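OxsB protein (Bacillus megaterium, PDB 5UL3) catalyses the oxidative ring contraction of dAMP to an oxetane aldehyde in oxetanocin A biosynthesis, using cobalamin, a [4Fe-4S] cluster and S-adenosylmethionine. Local coordinates at residues Pro118-Val127 and Pro178-Gln189; Glu156-Thr164 and Ser291-Phe301. All blocks are in the same frame, centred on the assembly; numbering follows the deposited sequence.

Contact 1 (Pro118-Val127 and Pro178-Gln189); sequences PTVTLVNLCV and PDIIGLSVNFGQ
V123 and L183 lie side by side on one face of a parallel strand pair and point the same way. V123 CB meets L183 CD2 at 3.7 Å. V120 and I180 are paired likewise on the other face, where V120 CG2 is 4.1 Å from I180 CD1. Also on that face, L122 CD2 comes down beside the bare CA of G182. Backbone bonds alternate between the strands from T119 to S184. At the start of the pair the carboxylate of D179 turns back to the neighbouring strand. Its OD2 takes the N-H of T119 at 2.8 Å, on the anti side and 31° out of the carboxylate plane.

At the other end L125 and Q189 pack across each other. L125 CG sits 3.4 Å from S184 O, and L125 CB is 3.4 Å from Q189 OE1. N186 N donates to this OE1 at 2.7 Å, from well above the amide plane, which helps to fix the amide. A water joins Q189 NE2 to V127 N.

S184 carries its OG anti to the backbone N (chi1 -169°), beside the carbonyl carbon. There OG bonds to N3B of cobalamin and to N217 ND2. This is the parallel core of a Rossmann fold, with the cofactor bound at the C-terminal ends of the strands.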
ATOM      1  N   PRO A 118      29.046  -7.331  -6.745  1.00 24.74           N
ATOM      2  CA  PRO A 118      28.668  -6.097  -7.436  1.00 27.49           C
ATOM      3  C   PRO A 118      27.868  -5.208  -6.504  1.00 26.02           C
ATOM      4  O   PRO A 118      27.389  -5.634  -5.449  1.00 25.51           O
ATOM      5  CB  PRO A 118      27.815  -6.579  -8.613  1.00 28.17           C
ATOM      6  CG  PRO A 118      27.234  -7.863  -8.137  1.00 30.93           C
ATOM      7  CD  PRO A 118      28.257  -8.492  -7.203  1.00 26.70           C
ATOM      8  N   THR A 119      27.762  -3.947  -6.888  1.00 26.43           N
ATOM      9  CA  THR A 119      26.996  -2.969  -6.134  1.00 27.47           C
ATOM     10  C   THR A 119      25.714  -2.655  -6.891  1.00 23.69           C
ATOM     11  O   THR A 119      25.741  -2.434  -8.107  1.00 26.13           O
ATOM     12  CB  THR A 119      27.805  -1.694  -5.895  1.00 29.12           C
ATOM     13  OG1 THR A 119      28.861  -1.992  -4.976  1.00 32.35           O
ATOM     14  CG2 THR A 119      26.917  -0.594  -5.297  1.00 36.06           C
ATOM     15  N   VAL A 120      24.599  -2.650  -6.163  1.00 25.51           N
ATOM     16  CA  VAL A 120      23.283  -2.332  -6.699  1.00 23.70           C
ATOM     17  C   VAL A 120      22.740  -1.163  -5.899  1.00 19.67           C
ATOM     18  O   VAL A 120      22.663  -1.243  -4.671  1.00 24.01           O
ATOM     19  CB  VAL A 120      22.333  -3.540  -6.585  1.00 24.95           C
ATOM     20  CG1 VAL A 120      20.944  -3.177  -7.071  1.00 24.84           C
ATOM     21  CG2 VAL A 120      22.898  -4.750  -7.354  1.00 22.55           C
ATOM     22  N   THR A 121      22.358  -0.084  -6.582  1.00 24.02           N
ATOM     23  CA  THR A 121      21.680   1.038  -5.933  1.00 24.43           C
ATOM     24  C   THR A 121      20.221   1.043  -6.376  1.00 21.61           C
ATOM     25  O   THR A 121      19.936   1.005  -7.577  1.00 25.07           O
ATOM     26  CB  THR A 121      22.344   2.380  -6.268  1.00 26.42           C
ATOM     27  OG1 THR A 121      23.679   2.377  -5.758  1.00 26.01           O
ATOM     28  CG2 THR A 121      21.603   3.532  -5.575  1.00 26.30           C
ATOM     29  N   LEU A 122      19.313   1.035  -5.400  1.00 21.26           N
ATOM     30  CA  LEU A 122      17.873   1.049  -5.638  1.00 24.73           C
ATOM     31  C   LEU A 122      17.333   2.356  -5.094  1.00 22.83           C
ATOM     32  O   LEU A 122      17.613   2.702  -3.942  1.00 25.65           O
ATOM     33  CB  LEU A 122      17.180  -0.116  -4.938  1.00 25.78           C
ATOM     34  CG  LEU A 122      17.669  -1.494  -5.381  1.00 21.88           C
ATOM     35  CD1 LEU A 122      17.039  -2.573  -4.521  1.00 25.03           C
ATOM     36  CD2 LEU A 122      17.355  -1.715  -6.870  1.00 22.45           C
ATOM     37  N   VAL A 123      16.545   3.052  -5.907  1.00 26.23           N
ATOM     38  CA  VAL A 123      16.044   4.390  -5.597  1.00 27.29           C
ATOM     39  C   VAL A 123      14.520   4.353  -5.596  1.00 25.10           C
ATOM     40  O   VAL A 123      13.905   4.022  -6.621  1.00 24.97           O
ATOM     41  CB  VAL A 123      16.550   5.421  -6.616  1.00 25.16           C
ATOM     42  CG1 VAL A 123      16.146   6.846  -6.183  1.00 29.96           C
ATOM     43  CG2 VAL A 123      18.068   5.312  -6.785  1.00 26.97           C
ATOM     44  N   ASN A 124      13.911   4.682  -4.457  1.00 25.19           N
ATOM     45  CA  ASN A 124      12.462   4.858  -4.390  1.00 23.95           C
ATOM     46  C   ASN A 124      12.123   6.311  -4.710  1.00 25.48           C
ATOM     47  O   ASN A 124      12.572   7.213  -3.997  1.00 25.97           O
ATOM     48  CB  ASN A 124      11.916   4.507  -3.004  1.00 25.56           C
ATOM     49  CG  ASN A 124      10.400   4.691  -2.930  1.00 31.42           C
ATOM     50  OD1 ASN A 124       9.698   4.344  -3.875  1.00 29.63           O
ATOM     51  ND2 ASN A 124       9.905   5.264  -1.835  1.00 29.80           N
ATOM     52  N   LEU A 125      11.338   6.539  -5.764  1.00 26.21           N
ATOM     53  CA  LEU A 125      10.941   7.904  -6.090  1.00 30.80           C
ATOM     54  C   LEU A 125       9.765   8.344  -5.224  1.00 36.26           C
ATOM     55  O   LEU A 125       9.026   7.529  -4.668  1.00 29.22           O
ATOM     56  CB  LEU A 125      10.577   8.042  -7.572  1.00 26.76           C
ATOM     57  CG  LEU A 125      11.577   7.473  -8.573  1.00 30.52           C
ATOM     58  CD1 LEU A 125      11.218   7.877  -9.997  1.00 29.97           C
ATOM     59  CD2 LEU A 125      13.007   7.865  -8.222  1.00 33.22           C
ATOM     60  N   CYS A 126       9.600   9.664  -5.112  1.00 29.19           N
ATOM     61  CA  CYS A 126       8.520  10.240  -4.321  1.00 31.18           C
ATOM     62  C   CYS A 126       8.329  11.684  -4.755  1.00 32.07           C
ATOM     63  O   CYS A 126       9.308  12.430  -4.859  1.00 33.65           O
ATOM     64  CB  CYS A 126       8.827  10.194  -2.817  1.00 30.83           C
ATOM     65  SG  CYS A 126       7.421  10.745  -1.748  1.00 36.82           S
ATOM     66  N   VAL A 127       7.083  12.065  -5.016  1.00 33.10           N
ATOM     67  CA  VAL A 127       6.716  13.471  -5.160  1.00 33.59           C
ATOM     68  C   VAL A 127       6.341  13.933  -3.756  1.00 39.23           C
ATOM     69  O   VAL A 127       5.225  13.696  -3.294  1.00 41.81           O
ATOM     70  CB  VAL A 127       5.577  13.662  -6.161  1.00 38.77           C
ATOM     71  CG1 VAL A 127       5.267  15.146  -6.353  1.00 39.96           C
ATOM     72  CG2 VAL A 127       5.924  13.017  -7.495  1.00 40.28           C
ATOM     73  N   PRO A 178      27.719   2.334  -8.641  1.00 26.01           N
ATOM     74  CA  PRO A 178      27.016   1.045  -8.690  1.00 27.97           C
ATOM     75  C   PRO A 178      27.193   0.359 -10.037  1.00 27.71           C
ATOM     76  O   PRO A 178      27.416   0.992 -11.068  1.00 29.48           O
ATOM     77  CB  PRO A 178      25.550   1.440  -8.466  1.00 27.13           C
ATOM     78  CG  PRO A 178      25.463   2.843  -8.999  1.00 28.00           C
ATOM     79  CD  PRO A 178      26.796   3.480  -8.670  1.00 26.07           C
ATOM     80  N   ASP A 179      27.060  -0.970 -10.015  1.00 25.42           N
ATOM     81  CA  ASP A 179      27.024  -1.739 -11.252  1.00 29.13           C
ATOM     82  C   ASP A 179      25.630  -1.851 -11.840  1.00 26.69           C
ATOM     83  O   ASP A 179      25.490  -2.026 -13.054  1.00 24.98           O
ATOM     84  CB  ASP A 179      27.578  -3.138 -11.000  1.00 24.25           C
ATOM     85  CG  ASP A 179      28.958  -3.090 -10.410  1.00 35.19           C
ATOM     86  OD1 ASP A 179      29.802  -2.382 -10.992  1.00 39.84           O
ATOM     87  OD2 ASP A 179      29.180  -3.673  -9.335  1.00 30.67           O
ATOM     88  N   ILE A 180      24.601  -1.770 -11.002  1.00 26.78           N
ATOM     89  CA  ILE A 180      23.208  -1.795 -11.438  1.00 24.46           C
ATOM     90  C   ILE A 180      22.496  -0.671 -10.710  1.00 20.18           C
ATOM     91  O   ILE A 180      22.656  -0.531  -9.492  1.00 26.94           O
ATOM     92  CB  ILE A 180      22.521  -3.139 -11.126  1.00 23.69           C
ATOM     93  CG1 ILE A 180      23.222  -4.293 -11.861  1.00 24.31           C
ATOM     94  CG2 ILE A 180      21.035  -3.095 -11.580  1.00 26.66           C
ATOM     95  CD1 ILE A 180      22.842  -5.673 -11.320  1.00 26.74           C
ATOM     96  N   ILE A 181      21.717   0.128 -11.439  1.00 22.09           N
ATOM     97  CA  ILE A 181      20.905   1.170 -10.832  1.00 23.35           C
ATOM     98  C   ILE A 181      19.453   0.827 -11.116  1.00 22.39           C
ATOM     99  O   ILE A 181      19.099   0.542 -12.264  1.00 26.49           O
ATOM    100  CB  ILE A 181      21.244   2.570 -11.379  1.00 24.58           C
ATOM    101  CG1 ILE A 181      22.705   2.925 -11.053  1.00 24.19           C
ATOM    102  CG2 ILE A 181      20.299   3.615 -10.787  1.00 26.98           C
ATOM    103  CD1 ILE A 181      23.195   4.159 -11.791  1.00 28.63           C
ATOM    104  N   GLY A 182      18.626   0.844 -10.085  1.00 25.48           N
ATOM    105  CA  GLY A 182      17.205   0.580 -10.252  1.00 28.56           C
ATOM    106  C   GLY A 182      16.362   1.691  -9.670  1.00 22.67           C
ATOM    107  O   GLY A 182      16.609   2.151  -8.555  1.00 26.37           O
ATOM    108  N   LEU A 183      15.340   2.100 -10.427  1.00 26.66           N
ATOM    109  CA  LEU A 183      14.350   3.057  -9.952  1.00 25.51           C
ATOM    110  C   LEU A 183      12.999   2.367  -9.803  1.00 22.93           C
ATOM    111  O   LEU A 183      12.553   1.667 -10.719  1.00 24.48           O
ATOM    112  CB  LEU A 183      14.195   4.243 -10.910  1.00 27.14           C
ATOM    113  CG  LEU A 183      15.442   4.925 -11.470  1.00 26.13           C
ATOM    114  CD1 LEU A 183      15.001   6.142 -12.317  1.00 29.20           C
ATOM    115  CD2 LEU A 183      16.390   5.341 -10.327  1.00 25.39           C
ATOM    116  N   SER A 184      12.346   2.591  -8.668  1.00 26.62           N
ATOM    117  CA  SER A 184      10.954   2.183  -8.479  1.00 25.01           C
ATOM    118  C   SER A 184      10.056   3.350  -8.896  1.00 25.72           C
ATOM    119  O   SER A 184      10.124   4.433  -8.297  1.00 27.69           O
ATOM    120  CB  SER A 184      10.718   1.791  -7.019  1.00 28.97           C
ATOM    121  OG  SER A 184       9.455   1.161  -6.846  1.00 25.27           O
ATOM    122  N   VAL A 185       9.230   3.137  -9.919  1.00 24.58           N
ATOM    123  CA  VAL A 185       8.484   4.202 -10.587  1.00 26.22           C
ATOM    124  C   VAL A 185       6.998   3.927 -10.374  1.00 26.98           C
ATOM    125  O   VAL A 185       6.455   2.959 -10.920  1.00 29.65           O
ATOM    126  CB  VAL A 185       8.807   4.287 -12.086  1.00 29.87           C
ATOM    127  CG1 VAL A 185       8.008   5.421 -12.735  1.00 31.20           C
ATOM    128  CG2 VAL A 185      10.304   4.487 -12.306  1.00 33.52           C
ATOM    129  N   ASN A 186       6.348   4.770  -9.587  1.00 29.46           N
ATOM    130  CA  ASN A 186       4.967   4.597  -9.175  1.00 29.56           C
ATOM    131  C   ASN A 186       4.085   5.643  -9.847  1.00 34.87           C
ATOM    132  O   ASN A 186       4.574   6.521 -10.562  1.00 31.55           O
ATOM    133  CB  ASN A 186       4.865   4.688  -7.655  1.00 26.52           C
ATOM    134  CG  ASN A 186       3.909   3.679  -7.097  1.00 37.17           C
ATOM    135  OD1 ASN A 186       2.894   3.372  -7.721  1.00 32.93           O
ATOM    136  ND2 ASN A 186       4.239   3.120  -5.943  1.00 41.98           N
ATOM    137  N   PHE A 187       2.769   5.520  -9.617  1.00 27.25           N
ATOM    138  CA  PHE A 187       1.793   6.485 -10.123  1.00 28.72           C
ATOM    139  C   PHE A 187       2.255   7.917  -9.897  1.00 27.88           C
ATOM    140  O   PHE A 187       2.662   8.286  -8.791  1.00 32.47           O
ATOM    141  CB  PHE A 187       0.439   6.287  -9.434  1.00 32.35           C
ATOM    142  CG  PHE A 187      -0.239   4.994  -9.782  1.00 30.04           C
ATOM    143  CD1 PHE A 187      -0.916   4.859 -10.988  1.00 37.41           C
ATOM    144  CD2 PHE A 187      -0.212   3.918  -8.909  1.00 37.34           C
ATOM    145  CE1 PHE A 187      -1.544   3.672 -11.322  1.00 37.82           C
ATOM    146  CE2 PHE A 187      -0.854   2.719  -9.241  1.00 31.96           C
ATOM    147  CZ  PHE A 187      -1.518   2.606 -10.445  1.00 35.95           C
ATOM    148  N   GLY A 188       2.161   8.726 -10.949  1.00 33.06           N
ATOM    149  CA  GLY A 188       2.469  10.141 -10.864  1.00 33.51           C
ATOM    150  C   GLY A 188       3.938  10.483 -10.924  1.00 37.70           C
ATOM    151  O   GLY A 188       4.287  11.664 -10.782  1.00 36.68           O
ATOM    152  N   GLN A 189       4.812   9.499 -11.124  1.00 36.24           N
ATOM    153  CA  GLN A 189       6.249   9.718 -11.045  1.00 33.73           C
ATOM    154  C   GLN A 189       6.940   9.677 -12.403  1.00 31.22           C
ATOM    155  O   GLN A 189       8.172   9.609 -12.444  1.00 34.57           O
ATOM    156  CB  GLN A 189       6.880   8.681 -10.108  1.00 31.78           C
ATOM    157  CG  GLN A 189       6.444   8.835  -8.658  1.00 30.16           C
ATOM    158  CD  GLN A 189       6.904   7.694  -7.770  1.00 34.32           C
ATOM    159  OE1 GLN A 189       7.529   6.736  -8.232  1.00 32.61           O
ATOM    160  NE2 GLN A 189       6.603   7.800  -6.483  1.00 33.71           N
TER
HETATM  161  O   HOH W   1       8.028   4.992  -5.924  1.00 39.28           O
HETATM  162  O   HOH W   2       7.067   2.193  -4.254  1.00 44.30           O
HETATM  163  O   HOH W   3       5.067   9.930  -5.231  1.00 35.46           O

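Contact 2 (Glu156-Thr164 and Ser291-Phe301); sequences ELIDMQVGT and SLDILGEISKF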
ATOM      1  N   GLU A 156      22.703  -0.486  -1.977  1.00 23.13           N
ATOM      2  CA  GLU A 156      22.533   0.851  -1.416  1.00 26.01           C
ATOM      3  C   GLU A 156      21.102   1.293  -1.684  1.00 23.59           C
ATOM      4  O   GLU A 156      20.607   1.131  -2.800  1.00 24.91           O
ATOM      5  CB  GLU A 156      23.530   1.836  -2.029  1.00 26.30           C
ATOM      6  CG  GLU A 156      23.150   3.313  -1.858  1.00 40.03           C
ATOM      7  CD  GLU A 156      24.144   4.095  -1.011  1.00 63.33           C
ATOM      8  OE1 GLU A 156      25.167   3.501  -0.602  1.00 70.10           O
ATOM      9  OE2 GLU A 156      23.900   5.301  -0.755  1.00 58.32           O
ATOM     10  N   LEU A 157      20.446   1.838  -0.657  1.00 25.29           N
ATOM     11  CA  LEU A 157      19.057   2.279  -0.740  1.00 22.09           C
ATOM     12  C   LEU A 157      19.007   3.797  -0.678  1.00 24.80           C
ATOM     13  O   LEU A 157      19.632   4.406   0.201  1.00 26.16           O
ATOM     14  CB  LEU A 157      18.227   1.697   0.405  1.00 22.79           C
ATOM     15  CG  LEU A 157      17.987   0.177   0.322  1.00 20.68           C
ATOM     16  CD1 LEU A 157      17.388  -0.332   1.624  1.00 29.68           C
ATOM     17  CD2 LEU A 157      17.048  -0.078  -0.854  1.00 26.95           C
ATOM     18  N   ILE A 158      18.270   4.391  -1.610  1.00 24.08           N
ATOM     19  CA  ILE A 158      17.993   5.821  -1.627  1.00 27.49           C
ATOM     20  C   ILE A 158      16.482   5.987  -1.675  1.00 29.47           C
ATOM     21  O   ILE A 158      15.815   5.341  -2.495  1.00 27.80           O
ATOM     22  CB  ILE A 158      18.643   6.517  -2.836  1.00 25.87           C
ATOM     23  CG1 ILE A 158      20.154   6.263  -2.870  1.00 28.91           C
ATOM     24  CG2 ILE A 158      18.364   8.034  -2.774  1.00 26.27           C
ATOM     25  CD1 ILE A 158      20.806   6.794  -4.133  1.00 32.38           C
ATOM     26  N   ASP A 159      15.935   6.851  -0.808  1.00 28.25           N
ATOM     27  CA  ASP A 159      14.485   7.021  -0.711  1.00 26.46           C
ATOM     28  C   ASP A 159      14.163   8.511  -0.762  1.00 27.16           C
ATOM     29  O   ASP A 159      14.483   9.244   0.179  1.00 28.86           O
ATOM     30  CB  ASP A 159      13.935   6.405   0.579  1.00 30.55           C
ATOM     31  CG  ASP A 159      12.398   6.281   0.572  1.00 28.81           C
ATOM     32  OD1 ASP A 159      11.741   6.913  -0.283  1.00 31.00           O
ATOM     33  OD2 ASP A 159      11.847   5.525   1.409  1.00 36.07           O
ATOM     34  N   MET A 160      13.534   8.948  -1.856  1.00 25.25           N
ATOM     35  CA  MET A 160      13.070  10.333  -1.948  1.00 25.52           C
ATOM     36  C   MET A 160      11.993  10.670  -0.927  1.00 29.49           C
ATOM     37  O   MET A 160      11.722  11.859  -0.719  1.00 31.48           O
ATOM     38  CB  MET A 160      12.537  10.622  -3.348  1.00 24.57           C
ATOM     39  CG  MET A 160      13.618  10.600  -4.417  1.00 28.64           C
ATOM     40  SD  MET A 160      12.963  11.119  -6.000  1.00 29.91           S
ATOM     41  CE  MET A 160      12.810  12.904  -5.711  1.00 33.30           C
ATOM     42  N   GLN A 161      11.383   9.677  -0.269  1.00 28.92           N
ATOM     43  CA  GLN A 161      10.376   9.993   0.744  1.00 31.11           C
ATOM     44  C   GLN A 161      10.951  10.829   1.871  1.00 33.23           C
ATOM     45  O   GLN A 161      10.217  11.600   2.499  1.00 35.32           O
ATOM     46  CB  GLN A 161       9.787   8.736   1.359  1.00 32.57           C
ATOM     47  CG  GLN A 161       8.878   7.921   0.486  1.00 28.67           C
ATOM     48  CD  GLN A 161       8.270   6.802   1.315  1.00 34.38           C
ATOM     49  OE1 GLN A 161       7.122   6.887   1.743  1.00 30.41           O
ATOM     50  NE2 GLN A 161       9.063   5.785   1.605  1.00 32.34           N
ATOM     51  N   VAL A 162      12.224  10.656   2.187  1.00 30.27           N
ATOM     52  CA  VAL A 162      12.830  11.358   3.312  1.00 30.15           C
ATOM     53  C   VAL A 162      13.569  12.614   2.844  1.00 36.08           C
ATOM     54  O   VAL A 162      14.455  13.109   3.544  1.00 34.12           O
ATOM     55  CB  VAL A 162      13.743  10.438   4.147  1.00 37.83           C
ATOM     56  CG1 VAL A 162      12.929   9.286   4.773  1.00 32.11           C
ATOM     57  CG2 VAL A 162      14.916   9.889   3.321  1.00 32.51           C
ATOM     58  N   GLY A 163      13.227  13.123   1.663  1.00 31.64           N
ATOM     59  CA  GLY A 163      13.682  14.415   1.210  1.00 35.55           C
ATOM     60  C   GLY A 163      14.859  14.420   0.265  1.00 37.23           C
ATOM     61  O   GLY A 163      15.244  15.498  -0.200  1.00 34.32           O
ATOM     62  N   THR A 164      15.444  13.265  -0.041  1.00 30.40           N
ATOM     63  CA  THR A 164      16.580  13.224  -0.956  1.00 29.84           C
ATOM     64  C   THR A 164      16.178  13.771  -2.319  1.00 30.50           C
ATOM     65  O   THR A 164      15.213  13.305  -2.930  1.00 33.24           O
ATOM     66  CB  THR A 164      17.101  11.784  -1.089  1.00 26.68           C
ATOM     67  OG1 THR A 164      17.256  11.219   0.222  1.00 29.00           O
ATOM     68  CG2 THR A 164      18.456  11.780  -1.805  1.00 29.53           C
ATOM     69  N   SER A 291      14.804  -4.439   4.305  1.00 20.90           N
ATOM     70  CA  SER A 291      15.982  -3.739   4.800  1.00 23.79           C
ATOM     71  C   SER A 291      15.546  -2.469   5.524  1.00 28.70           C
ATOM     72  O   SER A 291      14.598  -1.800   5.109  1.00 22.76           O
ATOM     73  CB  SER A 291      16.926  -3.400   3.643  1.00 23.10           C
ATOM     74  OG  SER A 291      17.449  -4.612   3.078  1.00 22.67           O
ATOM     75  N   LEU A 292      16.249  -2.126   6.601  1.00 24.03           N
ATOM     76  CA  LEU A 292      15.814  -1.026   7.465  1.00 26.89           C
ATOM     77  C   LEU A 292      16.754   0.179   7.415  1.00 29.15           C
ATOM     78  O   LEU A 292      16.676   1.060   8.290  1.00 24.54           O
ATOM     79  CB  LEU A 292      15.643  -1.524   8.902  1.00 23.14           C
ATOM     80  CG  LEU A 292      14.617  -2.656   9.051  1.00 25.36           C
ATOM     81  CD1 LEU A 292      14.598  -3.229  10.463  1.00 26.18           C
ATOM     82  CD2 LEU A 292      13.217  -2.182   8.653  1.00 27.39           C
ATOM     83  N   ASP A 293      17.585   0.268   6.367  1.00 24.96           N
ATOM     84  CA  ASP A 293      18.549   1.363   6.204  1.00 25.53           C
ATOM     85  C   ASP A 293      17.910   2.746   6.358  1.00 29.33           C
ATOM     86  O   ASP A 293      18.536   3.673   6.890  1.00 28.38           O
ATOM     87  CB  ASP A 293      19.200   1.301   4.822  1.00 25.68           C
ATOM     88  CG  ASP A 293      19.927  -0.023   4.553  1.00 26.70           C
ATOM     89  OD1 ASP A 293      19.557  -1.060   5.136  1.00 27.18           O
ATOM     90  OD2 ASP A 293      20.869   0.011   3.742  1.00 27.22           O
ATOM     91  N   ILE A 294      16.691   2.918   5.840  1.00 28.20           N
ATOM     92  CA  ILE A 294      16.042   4.232   5.798  1.00 23.08           C
ATOM     93  C   ILE A 294      15.227   4.515   7.050  1.00 24.72           C
ATOM     94  O   ILE A 294      14.731   5.640   7.220  1.00 27.18           O
ATOM     95  CB  ILE A 294      15.154   4.327   4.536  1.00 24.35           C
ATOM     96  CG1 ILE A 294      15.914   3.845   3.295  1.00 31.65           C
ATOM     97  CG2 ILE A 294      14.691   5.766   4.264  1.00 26.37           C
ATOM     98  CD1 ILE A 294      17.136   4.693   2.928  1.00 31.34           C
ATOM     99  N   LEU A 295      15.112   3.548   7.957  1.00 22.12           N
ATOM    100  CA  LEU A 295      14.146   3.657   9.043  1.00 25.42           C
ATOM    101  C   LEU A 295      14.436   4.864   9.940  1.00 30.89           C
ATOM    102  O   LEU A 295      13.509   5.595  10.323  1.00 27.10           O
ATOM    103  CB  LEU A 295      14.133   2.363   9.858  1.00 24.69           C
ATOM    104  CG  LEU A 295      13.028   2.339  10.918  1.00 28.91           C
ATOM    105  CD1 LEU A 295      11.664   2.509  10.250  1.00 28.07           C
ATOM    106  CD2 LEU A 295      13.074   1.067  11.756  1.00 28.42           C
ATOM    107  N   GLY A 296      15.712   5.093  10.275  1.00 26.69           N
ATOM    108  CA  GLY A 296      16.062   6.253  11.096  1.00 31.69           C
ATOM    109  C   GLY A 296      15.564   7.564  10.517  1.00 32.57           C
ATOM    110  O   GLY A 296      14.995   8.393  11.233  1.00 31.88           O
ATOM    111  N   GLU A 297      15.732   7.756   9.211  1.00 30.21           N
ATOM    112  CA  GLU A 297      15.229   8.971   8.587  1.00 34.79           C
ATOM    113  C   GLU A 297      13.707   8.973   8.520  1.00 34.90           C
ATOM    114  O   GLU A 297      13.080  10.028   8.662  1.00 36.93           O
ATOM    115  CB  GLU A 297      15.834   9.138   7.193  1.00 34.05           C
ATOM    116  CG  GLU A 297      17.314   9.511   7.236  1.00 37.67           C
ATOM    117  CD  GLU A 297      17.550  10.835   7.968  1.00 54.14           C
ATOM    118  OE1 GLU A 297      16.991  11.864   7.524  1.00 45.41           O
ATOM    119  OE2 GLU A 297      18.268  10.841   8.994  1.00 56.69           O
ATOM    120  N   ILE A 298      13.093   7.805   8.291  1.00 29.83           N
ATOM    121  CA  ILE A 298      11.634   7.721   8.316  1.00 28.61           C
ATOM    122  C   ILE A 298      11.094   8.165   9.669  1.00 32.31           C
ATOM    123  O   ILE A 298      10.064   8.850   9.745  1.00 33.08           O
ATOM    124  CB  ILE A 298      11.177   6.290   7.970  1.00 30.03           C
ATOM    125  CG1 ILE A 298      11.441   6.020   6.497  1.00 31.55           C
ATOM    126  CG2 ILE A 298       9.698   6.079   8.309  1.00 31.36           C
ATOM    127  CD1 ILE A 298      11.314   4.547   6.156  1.00 35.32           C
ATOM    128  N   SER A 299      11.780   7.795  10.757  1.00 28.35           N
ATOM    129  CA  SER A 299      11.296   8.170  12.084  1.00 30.94           C
ATOM    130  C   SER A 299      11.407   9.671  12.313  1.00 36.91           C
ATOM    131  O   SER A 299      10.586  10.248  13.033  1.00 35.09           O
ATOM    132  CB  SER A 299      12.055   7.418  13.176  1.00 34.29           C
ATOM    133  OG  SER A 299      13.301   8.022  13.475  1.00 44.57           O
ATOM    134  N   LYS A 300      12.408  10.310  11.710  1.00 35.63           N
ATOM    135  CA  LYS A 300      12.560  11.756  11.836  1.00 39.95           C
ATOM    136  C   LYS A 300      11.422  12.492  11.141  1.00 43.92           C
ATOM    137  O   LYS A 300      11.056  13.596  11.555  1.00 36.86           O
ATOM    138  CB  LYS A 300      13.928  12.167  11.285  1.00 40.69           C
ATOM    139  CG  LYS A 300      14.080  13.615  10.831  1.00 54.52           C
ATOM    140  CD  LYS A 300      15.476  13.834  10.242  1.00 58.53           C
ATOM    141  CE  LYS A 300      15.675  15.256   9.730  1.00 67.71           C
ATOM    142  NZ  LYS A 300      17.076  15.469   9.254  1.00 77.27           N
ATOM    143  N   PHE A 301      10.824  11.883  10.117  1.00 33.93           N
ATOM    144  CA  PHE A 301       9.676  12.442   9.425  1.00 36.15           C
ATOM    145  C   PHE A 301       8.358  11.901   9.965  1.00 31.38           C
ATOM    146  O   PHE A 301       7.322  12.071   9.311  1.00 36.10           O
ATOM    147  CB  PHE A 301       9.768  12.165   7.922  1.00 39.72           C
ATOM    148  CG  PHE A 301      10.823  12.967   7.203  1.00 46.93           C
ATOM    149  CD1 PHE A 301      12.171  12.753   7.446  1.00 37.70           C
ATOM    150  CD2 PHE A 301      10.458  13.911   6.251  1.00 52.27           C
ATOM    151  CE1 PHE A 301      13.139  13.481   6.779  1.00 46.21           C
ATOM    152  CE2 PHE A 301      11.423  14.646   5.575  1.00 61.10           C
ATOM    153  CZ  PHE A 301      12.768  14.430   5.845  1.00 59.07           C
TER
HETATM  154  O   HOH W   4      21.765   1.893   2.030  1.00 28.50           O
HETATM  155  O   HOH W   5      16.496  12.603   5.228  1.00 44.06           O
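V162 is pressed against the helix 295-300 by its CG1 branch. This methyl lies 3.8 Å from E297 CB and 4.0 Å from I298 CG1. It also meets CG2 of I294. CG1 is anti to the carbonyl carbon (chi1 -63°), and CG2 is left between the backbone N and the carbonyl carbon. The ring of F301 faces the backbone of V162. V162 CA stands over one face, 4.1 Å from the ring centroid and 15° off its normal, a CH-pi contact. F301 CZ comes within 3.1 Å of V162 O.

I294 spreads its two branches along the end of the strand. Its CG2 touches D159 CB at 3.8 Å, while CD1 rests 3.7 Å from L157 O. D159 forms an Asx turn: its OD1 accepts from Q161 N, and its OD2 takes Q161 NE2 on the syn lone pair. The turn closes strand 154-159, an outermost strand of the Rossmann sheet, at its cobalamin end. Q161 OE1 makes a weak hydrogen bond to the cofactor.

Farther back, the CD1 methyl of L157 sits between S291 CB, 3.7 Å away, and the carboxylate of D293. The polar links across the contact pass through water. One water accepts from L157 N and donates to D293 OD2, which also forms a salt bridge with R148. A second donates to V162 O and E297 OE1. This second water lies at the more open side, where E297 has a long salt bridge to the exposed K300.

In the fold
The centres of contacts 1 and 2 are about 13 Å apart, on the same side of the chain's centre. Their segments alternate along the chain: 118-127, 156-164, 178-189, then 291-301. Three of the four belong to one sheet. Strand 119-124 lies between 154-159 and 180-184, and its backbone is bonded to both. Helices 138-149 and 166-176 connect these strands in turn. Contact 1 therefore lies within the cobalamin-binding Rossmann sheet. Contact 2 packs an outermost strand of that sheet against 291-301, shortly before strand 305-311 of the AdoMet radical sheet. Both contacts reach cobalamin, through S184 and, more weakly, Q161.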